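Local coordinates for uncharacterized protein (Porphyromonas gingivalis, PDB 1ZBS), which is of unknown function but is probably an N-acetylglucosamine kinase that would phosphorylate its sugar with ATP, at residues A[142-147]-A[225-230]; A[219-224]-A[257-262]. One frame throughout, in Å; residues are numbered along the deposited sequence.

Contact 1 (A[142-147]-A[225-230]); sequences GDEGSG and VRNVLR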
ATOM      1  N   GLY A 142      -5.339   5.258   2.285  1.00 24.91           N
ATOM      2  CA  GLY A 142      -6.628   5.339   2.948  1.00 22.66           C
ATOM      3  C   GLY A 142      -7.625   4.250   2.597  1.00 24.33           C
ATOM      4  O   GLY A 142      -7.397   3.071   2.874  1.00 20.67           O
ATOM      5  N   ASP A 143      -8.730   4.652   1.967  1.00 25.07           N
ATOM      6  CA  ASP A 143      -9.804   3.742   1.588  1.00 23.49           C
ATOM      7  C   ASP A 143     -10.137   2.798   2.736  1.00 21.67           C
ATOM      8  O   ASP A 143     -10.264   1.592   2.534  1.00 22.76           O
ATOM      9  CB  ASP A 143      -9.433   2.924   0.336  1.00 25.22           C
ATOM     10  CG  ASP A 143      -9.525   3.738  -0.957  1.00 30.05           C
ATOM     11  OD1 ASP A 143      -9.592   4.994  -0.893  1.00 31.27           O
ATOM     12  OD2 ASP A 143      -9.512   3.121  -2.049  1.00 28.53           O
ATOM     13  N   GLU A 144     -10.288   3.326   3.946  1.00 20.24           N
ATOM     14  CA  GLU A 144     -10.607   2.450   5.081  1.00 20.61           C
ATOM     15  C   GLU A 144     -11.893   1.615   4.874  1.00 18.59           C
ATOM     16  O   GLU A 144     -12.851   2.071   4.258  1.00 17.65           O
ATOM     17  CB  GLU A 144     -10.712   3.279   6.367  1.00 20.99           C
ATOM     18  CG  GLU A 144      -9.381   3.856   6.847  1.00 22.02           C
ATOM     19  CD  GLU A 144      -8.988   5.136   6.123  1.00 23.54           C
ATOM     20  OE1 GLU A 144      -7.879   5.643   6.385  1.00 25.30           O
ATOM     21  OE2 GLU A 144      -9.786   5.645   5.306  1.00 17.69           O
ATOM     22  N   GLY A 145     -11.898   0.386   5.371  1.00 18.46           N
ATOM     23  CA  GLY A 145     -13.076  -0.456   5.231  1.00 18.21           C
ATOM     24  C   GLY A 145     -13.420  -0.909   3.822  1.00 18.00           C
ATOM     25  O   GLY A 145     -14.412  -1.607   3.626  1.00 18.71           O
ATOM     26  N   SER A 146     -12.613  -0.510   2.845  1.00 18.14           N
ATOM     27  CA  SER A 146     -12.823  -0.895   1.456  1.00 19.43           C
ATOM     28  C   SER A 146     -12.328  -2.327   1.259  1.00 20.50           C
ATOM     29  O   SER A 146     -11.508  -2.810   2.035  1.00 21.07           O
ATOM     30  CB  SER A 146     -12.016   0.013   0.530  1.00 19.48           C
ATOM     31  OG  SER A 146     -10.636  -0.250   0.722  1.00 17.72           O
ATOM     32  N   GLY A 147     -12.805  -2.980   0.205  1.00 20.33           N
ATOM     33  CA  GLY A 147     -12.399  -4.344  -0.072  1.00 21.63           C
ATOM     34  C   GLY A 147     -10.926  -4.499  -0.397  1.00 22.27           C
ATOM     35  O   GLY A 147     -10.354  -5.562  -0.173  1.00 22.71           O
ATOM     36  N   VAL A 225     -14.251   6.783  11.858  1.00 25.80           N
ATOM     37  CA  VAL A 225     -13.399   7.736  12.542  1.00 27.55           C
ATOM     38  C   VAL A 225     -12.765   8.774  11.611  1.00 28.86           C
ATOM     39  O   VAL A 225     -12.967   9.975  11.784  1.00 28.17           O
ATOM     40  CB  VAL A 225     -12.269   7.010  13.306  1.00 28.21           C
ATOM     41  CG1 VAL A 225     -11.349   8.031  13.973  1.00 28.47           C
ATOM     42  CG2 VAL A 225     -12.868   6.077  14.363  1.00 29.63           C
ATOM     43  N   ARG A 226     -12.015   8.308  10.618  1.00 28.67           N
ATOM     44  CA  ARG A 226     -11.316   9.199   9.694  1.00 28.15           C
ATOM     45  C   ARG A 226     -12.112   9.688   8.493  1.00 27.30           C
ATOM     46  O   ARG A 226     -11.590  10.448   7.674  1.00 27.18           O
ATOM     47  CB  ARG A 226     -10.063   8.501   9.187  1.00 29.79           C
ATOM     48  CG  ARG A 226      -9.284   7.824  10.289  1.00 33.67           C
ATOM     49  CD  ARG A 226      -8.596   6.589   9.758  1.00 36.52           C
ATOM     50  NE  ARG A 226      -7.450   6.900   8.918  1.00 39.41           N
ATOM     51  CZ  ARG A 226      -6.191   6.904   9.354  1.00 40.84           C
ATOM     52  NH1 ARG A 226      -5.926   6.615  10.621  1.00 40.65           N
ATOM     53  NH2 ARG A 226      -5.195   7.165   8.517  1.00 39.89           N
ATOM     54  N   ASN A 227     -13.366   9.268   8.371  1.00 25.95           N
ATOM     55  CA  ASN A 227     -14.153   9.684   7.213  1.00 27.31           C
ATOM     56  C   ASN A 227     -15.536  10.256   7.518  1.00 28.50           C
ATOM     57  O   ASN A 227     -16.065  11.041   6.730  1.00 32.08           O
ATOM     58  CB  ASN A 227     -14.293   8.502   6.231  1.00 25.19           C
ATOM     59  CG  ASN A 227     -12.948   8.017   5.695  1.00 24.83           C
ATOM     60  OD1 ASN A 227     -12.366   8.633   4.806  1.00 24.02           O
ATOM     61  ND2 ASN A 227     -12.448   6.912   6.243  1.00 24.33           N
ATOM     62  N   VAL A 228     -16.121   9.874   8.649  1.00 28.82           N
ATOM     63  CA  VAL A 228     -17.460  10.349   9.006  1.00 29.47           C
ATOM     64  C   VAL A 228     -17.501  11.294  10.214  1.00 30.72           C
ATOM     65  O   VAL A 228     -18.133  12.347  10.159  1.00 27.91           O
ATOM     66  CB  VAL A 228     -18.410   9.153   9.291  1.00 27.39           C
ATOM     67  CG1 VAL A 228     -19.791   9.653   9.700  1.00 26.79           C
ATOM     68  CG2 VAL A 228     -18.504   8.277   8.060  1.00 25.95           C
ATOM     69  N   LEU A 229     -16.839  10.920  11.304  1.00 32.80           N
ATOM     70  CA  LEU A 229     -16.858  11.758  12.492  1.00 35.86           C
ATOM     71  C   LEU A 229     -16.586  13.229  12.203  1.00 38.61           C
ATOM     72  O   LEU A 229     -17.319  14.115  12.663  1.00 39.33           O
ATOM     73  CB  LEU A 229     -15.852  11.253  13.517  1.00 35.48           C
ATOM     74  CG  LEU A 229     -16.223   9.951  14.222  1.00 36.07           C
ATOM     75  CD1 LEU A 229     -15.287   9.793  15.408  1.00 32.70           C
ATOM     76  CD2 LEU A 229     -17.679   9.979  14.694  1.00 34.91           C
ATOM     77  N   ARG A 230     -15.535  13.477  11.427  1.00 38.68           N
ATOM     78  CA  ARG A 230     -15.110  14.831  11.069  1.00 40.59           C
ATOM     79  C   ARG A 230     -16.184  15.722  10.455  1.00 40.87           C
ATOM     80  O   ARG A 230     -15.976  16.925  10.299  1.00 39.63           O
ATOM     81  CB  ARG A 230     -13.901  14.763  10.127  1.00 42.20           C
ATOM     82  CG  ARG A 230     -12.563  14.556  10.853  1.00 44.67           C
ATOM     83  CD  ARG A 230     -12.237  15.774  11.713  1.00 46.58           C
ATOM     84  NE  ARG A 230     -10.847  15.815  12.188  1.00 47.43           N
ATOM     85  CZ  ARG A 230     -10.276  16.907  12.699  1.00 47.04           C
ATOM     86  NH1 ARG A 230     -10.966  18.043  12.792  1.00 46.72           N
ATOM     87  NH2 ARG A 230      -9.029  16.865  13.143  1.00 46.08           N
TER
HETATM   88  O   HOH W   1      -6.240   7.610   6.031  1.00 38.58           O

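Contact 2 (A[219-224]-A[257-262]); sequences SFDDFL and KKRGLT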
ATOM      1  N   SER A 219     -11.469  -2.135  10.723  1.00 27.75           N
ATOM      2  CA  SER A 219     -11.339  -1.357   9.512  1.00 26.74           C
ATOM      3  C   SER A 219     -12.570  -0.479   9.306  1.00 25.05           C
ATOM      4  O   SER A 219     -12.449   0.686   8.924  1.00 23.55           O
ATOM      5  CB  SER A 219     -11.136  -2.270   8.308  1.00 27.34           C
ATOM      6  OG  SER A 219     -10.684  -1.501   7.204  1.00 31.42           O
ATOM      7  N   PHE A 220     -13.752  -1.037   9.559  1.00 24.63           N
ATOM      8  CA  PHE A 220     -14.989  -0.274   9.415  1.00 24.07           C
ATOM      9  C   PHE A 220     -15.001   0.859  10.439  1.00 23.96           C
ATOM     10  O   PHE A 220     -15.430   1.972  10.139  1.00 22.72           O
ATOM     11  CB  PHE A 220     -16.225  -1.160   9.632  1.00 23.67           C
ATOM     12  CG  PHE A 220     -16.546  -2.072   8.472  1.00 26.47           C
ATOM     13  CD1 PHE A 220     -15.831  -2.002   7.277  1.00 25.92           C
ATOM     14  CD2 PHE A 220     -17.585  -2.995   8.576  1.00 26.66           C
ATOM     15  CE1 PHE A 220     -16.141  -2.846   6.209  1.00 27.25           C
ATOM     16  CE2 PHE A 220     -17.901  -3.841   7.520  1.00 28.24           C
ATOM     17  CZ  PHE A 220     -17.178  -3.763   6.326  1.00 28.83           C
ATOM     18  N   ASP A 221     -14.530   0.575  11.650  1.00 23.45           N
ATOM     19  CA  ASP A 221     -14.504   1.590  12.697  1.00 25.65           C
ATOM     20  C   ASP A 221     -13.574   2.720  12.246  1.00 26.05           C
ATOM     21  O   ASP A 221     -13.904   3.900  12.381  1.00 25.05           O
ATOM     22  CB  ASP A 221     -14.009   0.986  14.020  1.00 27.99           C
ATOM     23  CG  ASP A 221     -14.163   1.943  15.192  1.00 31.66           C
ATOM     24  OD1 ASP A 221     -15.316   2.310  15.519  1.00 34.56           O
ATOM     25  OD2 ASP A 221     -13.133   2.333  15.785  1.00 33.95           O
ATOM     26  N   ASP A 222     -12.424   2.330  11.701  1.00 24.31           N
ATOM     27  CA  ASP A 222     -11.422   3.252  11.194  1.00 26.27           C
ATOM     28  C   ASP A 222     -12.011   4.144  10.117  1.00 25.15           C
ATOM     29  O   ASP A 222     -11.699   5.333  10.038  1.00 23.28           O
ATOM     30  CB  ASP A 222     -10.252   2.484  10.575  1.00 30.48           C
ATOM     31  CG  ASP A 222      -8.996   2.580  11.395  1.00 35.49           C
ATOM     32  OD1 ASP A 222      -8.722   1.640  12.174  1.00 37.30           O
ATOM     33  OD2 ASP A 222      -8.285   3.604  11.259  1.00 40.44           O
ATOM     34  N   PHE A 223     -12.835   3.552   9.259  1.00 23.95           N
ATOM     35  CA  PHE A 223     -13.461   4.322   8.198  1.00 23.19           C
ATOM     36  C   PHE A 223     -14.341   5.414   8.796  1.00 23.03           C
ATOM     37  O   PHE A 223     -14.274   6.570   8.371  1.00 24.69           O
ATOM     38  CB  PHE A 223     -14.291   3.428   7.274  1.00 19.36           C
ATOM     39  CG  PHE A 223     -15.180   4.200   6.336  1.00 18.98           C
ATOM     40  CD1 PHE A 223     -16.507   4.452   6.672  1.00 16.73           C
ATOM     41  CD2 PHE A 223     -14.682   4.712   5.141  1.00 15.78           C
ATOM     42  CE1 PHE A 223     -17.321   5.218   5.835  1.00 20.22           C
ATOM     43  CE2 PHE A 223     -15.486   5.480   4.294  1.00 19.82           C
ATOM     44  CZ  PHE A 223     -16.812   5.733   4.640  1.00 19.11           C
ATOM     45  N   LEU A 224     -15.153   5.062   9.787  1.00 23.04           N
ATOM     46  CA  LEU A 224     -16.030   6.054  10.406  1.00 25.63           C
ATOM     47  C   LEU A 224     -15.222   7.174  11.042  1.00 26.06           C
ATOM     48  O   LEU A 224     -15.465   8.360  10.794  1.00 24.31           O
ATOM     49  CB  LEU A 224     -16.914   5.397  11.468  1.00 25.11           C
ATOM     50  CG  LEU A 224     -17.920   4.405  10.892  1.00 25.24           C
ATOM     51  CD1 LEU A 224     -18.644   3.681  12.019  1.00 24.97           C
ATOM     52  CD2 LEU A 224     -18.901   5.155  10.004  1.00 26.80           C
ATOM     53  N   LYS A 257     -23.391   1.259  15.467  1.00 37.19           N
ATOM     54  CA  LYS A 257     -24.092   1.277  16.748  1.00 41.06           C
ATOM     55  C   LYS A 257     -23.095   1.513  17.882  1.00 42.55           C
ATOM     56  O   LYS A 257     -23.303   2.360  18.751  1.00 42.51           O
ATOM     57  CB  LYS A 257     -24.799  -0.066  16.969  1.00 44.51           C
ATOM     58  CG  LYS A 257     -26.032  -0.015  17.856  1.00 48.72           C
ATOM     59  CD  LYS A 257     -27.310  -0.123  17.019  1.00 52.00           C
ATOM     60  CE  LYS A 257     -27.393  -1.473  16.303  1.00 52.13           C
ATOM     61  NZ  LYS A 257     -28.613  -1.625  15.459  1.00 53.10           N
ATOM     62  N   LYS A 258     -22.005   0.755  17.854  1.00 43.16           N
ATOM     63  CA  LYS A 258     -20.971   0.843  18.873  1.00 46.02           C
ATOM     64  C   LYS A 258     -20.401   2.252  19.055  1.00 45.94           C
ATOM     65  O   LYS A 258     -19.877   2.574  20.122  1.00 45.73           O
ATOM     66  CB  LYS A 258     -19.858  -0.152  18.546  1.00 48.28           C
ATOM     67  CG  LYS A 258     -18.878  -0.418  19.671  1.00 52.21           C
ATOM     68  CD  LYS A 258     -18.194  -1.767  19.456  1.00 55.38           C
ATOM     69  CE  LYS A 258     -17.046  -1.993  20.429  1.00 57.44           C
ATOM     70  NZ  LYS A 258     -15.889  -1.088  20.157  1.00 59.24           N
ATOM     71  N   ARG A 259     -20.506   3.095  18.033  1.00 45.40           N
ATOM     72  CA  ARG A 259     -20.000   4.460  18.154  1.00 45.68           C
ATOM     73  C   ARG A 259     -21.110   5.468  18.432  1.00 44.59           C
ATOM     74  O   ARG A 259     -20.881   6.676  18.395  1.00 45.26           O
ATOM     75  CB  ARG A 259     -19.231   4.880  16.901  1.00 45.83           C
ATOM     76  CG  ARG A 259     -18.002   4.046  16.636  1.00 46.24           C
ATOM     77  CD  ARG A 259     -16.878   4.903  16.097  1.00 47.53           C
ATOM     78  NE  ARG A 259     -16.211   5.685  17.135  1.00 45.29           N
ATOM     79  CZ  ARG A 259     -15.014   5.393  17.636  1.00 43.57           C
ATOM     80  NH1 ARG A 259     -14.346   4.334  17.200  1.00 42.53           N
ATOM     81  NH2 ARG A 259     -14.473   6.167  18.562  1.00 44.63           N
ATOM     82  N   GLY A 260     -22.310   4.961  18.706  1.00 43.19           N
ATOM     83  CA  GLY A 260     -23.434   5.824  19.013  1.00 41.60           C
ATOM     84  C   GLY A 260     -24.061   6.515  17.821  1.00 41.49           C
ATOM     85  O   GLY A 260     -24.818   7.477  17.976  1.00 41.09           O
ATOM     86  N   LEU A 261     -23.746   6.031  16.627  1.00 39.93           N
ATOM     87  CA  LEU A 261     -24.295   6.611  15.414  1.00 39.62           C
ATOM     88  C   LEU A 261     -25.493   5.776  14.972  1.00 39.63           C
ATOM     89  O   LEU A 261     -25.715   4.676  15.483  1.00 40.15           O
ATOM     90  CB  LEU A 261     -23.219   6.648  14.319  1.00 41.07           C
ATOM     91  CG  LEU A 261     -21.992   7.535  14.607  1.00 43.24           C
ATOM     92  CD1 LEU A 261     -20.940   7.363  13.525  1.00 42.86           C
ATOM     93  CD2 LEU A 261     -22.426   8.994  14.689  1.00 43.54           C
ATOM     94  N   THR A 262     -26.280   6.305  14.044  1.00 39.65           N
ATOM     95  CA  THR A 262     -27.443   5.580  13.555  1.00 40.62           C
ATOM     96  C   THR A 262     -27.292   5.257  12.072  1.00 38.88           C
ATOM     97  O   THR A 262     -26.857   6.093  11.276  1.00 38.39           O
ATOM     98  CB  THR A 262     -28.755   6.389  13.768  1.00 43.23           C
ATOM     99  OG1 THR A 262     -28.671   7.651  13.088  1.00 47.77           O
ATOM    100  CG2 THR A 262     -28.993   6.641  15.252  1.00 44.75           C
TER

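Contact 1 (A[142-147]-A[225-230])
OE1 of E144 is held by NE of R226 on helix 210-229 and by a water. NE of R226 lies 2.9 Å from OE1 of E144 in a salt bridge whose hydrogen bond is weak, with an N-H...O angle of only 124°; the two side chains cross nearly at a right angle and their flat groups are turned 44° apart. The water reinforces the pair: it donates to OE1 of E144 at 2.6 Å and accepts from NH2 of R226 at 2.7 Å, at the guanidinium edge. The other oxygen, OE2 of E144, receives ND2 of N227 at 3.1 Å along an almost straight line. That bond lies in the amide plane of N227 but descends on the carboxylate from above its plane; ND2 also donates to O of F223, one turn earlier in helix 210-229. Bending of the E144 chain at CG (chi2 82°) brings the carboxylate across to the helix. K160 of the second subunit forms a salt bridge with OE2 of E144 and a hydrogen bond with OD1 of N227, so this buried carboxylate has cationic partners from both chains. In the same loop, D143 to S146 form a type II turn, and OG of S146 caps helix 147-159 at V149. The loop lies between helices 138-141 and 147-159, beside strand 120-125 and against the C-terminal part of helix 210-229.

Contact 2 (A[219-224]-A[257-262])
D221 and R259 meet as two flat groups lying nearly in one plane, their carboxylate and guanidinium only 25° apart although the side chains themselves run roughly at right angles. A single nitrogen of the arginine does the touching: NH1 of R259 sits in front of both carboxylate oxygens, 2.7 Å from OD2 of D221 in the salt bridge and 2.8 Å from OD1 of D221. The hydrogen bond to OD1 is fairly straight at 164°, employs the syn lone pair of that oxygen and stays within the guanidinium plane. Since both oxygens converge on NH1, this is not the side-by-side arrangement in which two arginine nitrogens each take one oxygen. CG of D221 stands anti to the backbone N (chi1 -171°), which carries the carboxylate from the helix toward the turn. The arginine comes to meet it through bends at chi2 and chi3, and its methylene CD passes alongside the acid, 3.1 Å from OD1 of D221. The ammonium of K258 is near but not in contact, with NZ 5.8 Å from OD1 of D221, and it may add to the positive field around the acid. On the buried side, next to strand 238-241, CD1 of L224 and CD1 of L261 approach to 4.6 Å; both side chains also touch L238 of that strand, while V255 of helix 249-258 packs against D221 and L224. R259 rests on V225 as well. The turn itself is a Schellman motif: G260, at positive phi, is the C-prime residue that closes helix 249-258, with N of G260 bonded to O of K257 and N of L261 to O of I256.

How the contacts relate
Contacts 1 and 2 lie about 9 Å apart, centre to centre, on the same side of the chain's centre, and both use helix 210-229. Segment 219-224 runs straight into 225-230, so neighbouring turns of one helix face both the end of helix 249-258 and the loop before helix 147-159. Along the chain the segments alternate: 142-147, 219-224, 225-230, 257-262. The contacts also touch directly, through N of G145 and OG of S219, probably hydrogen-bonded, and where F220 and F223 pack on the loop. Helix 210-229 thereby ties parts distant in sequence together beside the sheet containing strands 111-116 and 238-241; the second subunit reaches contact 1 but not contact 2.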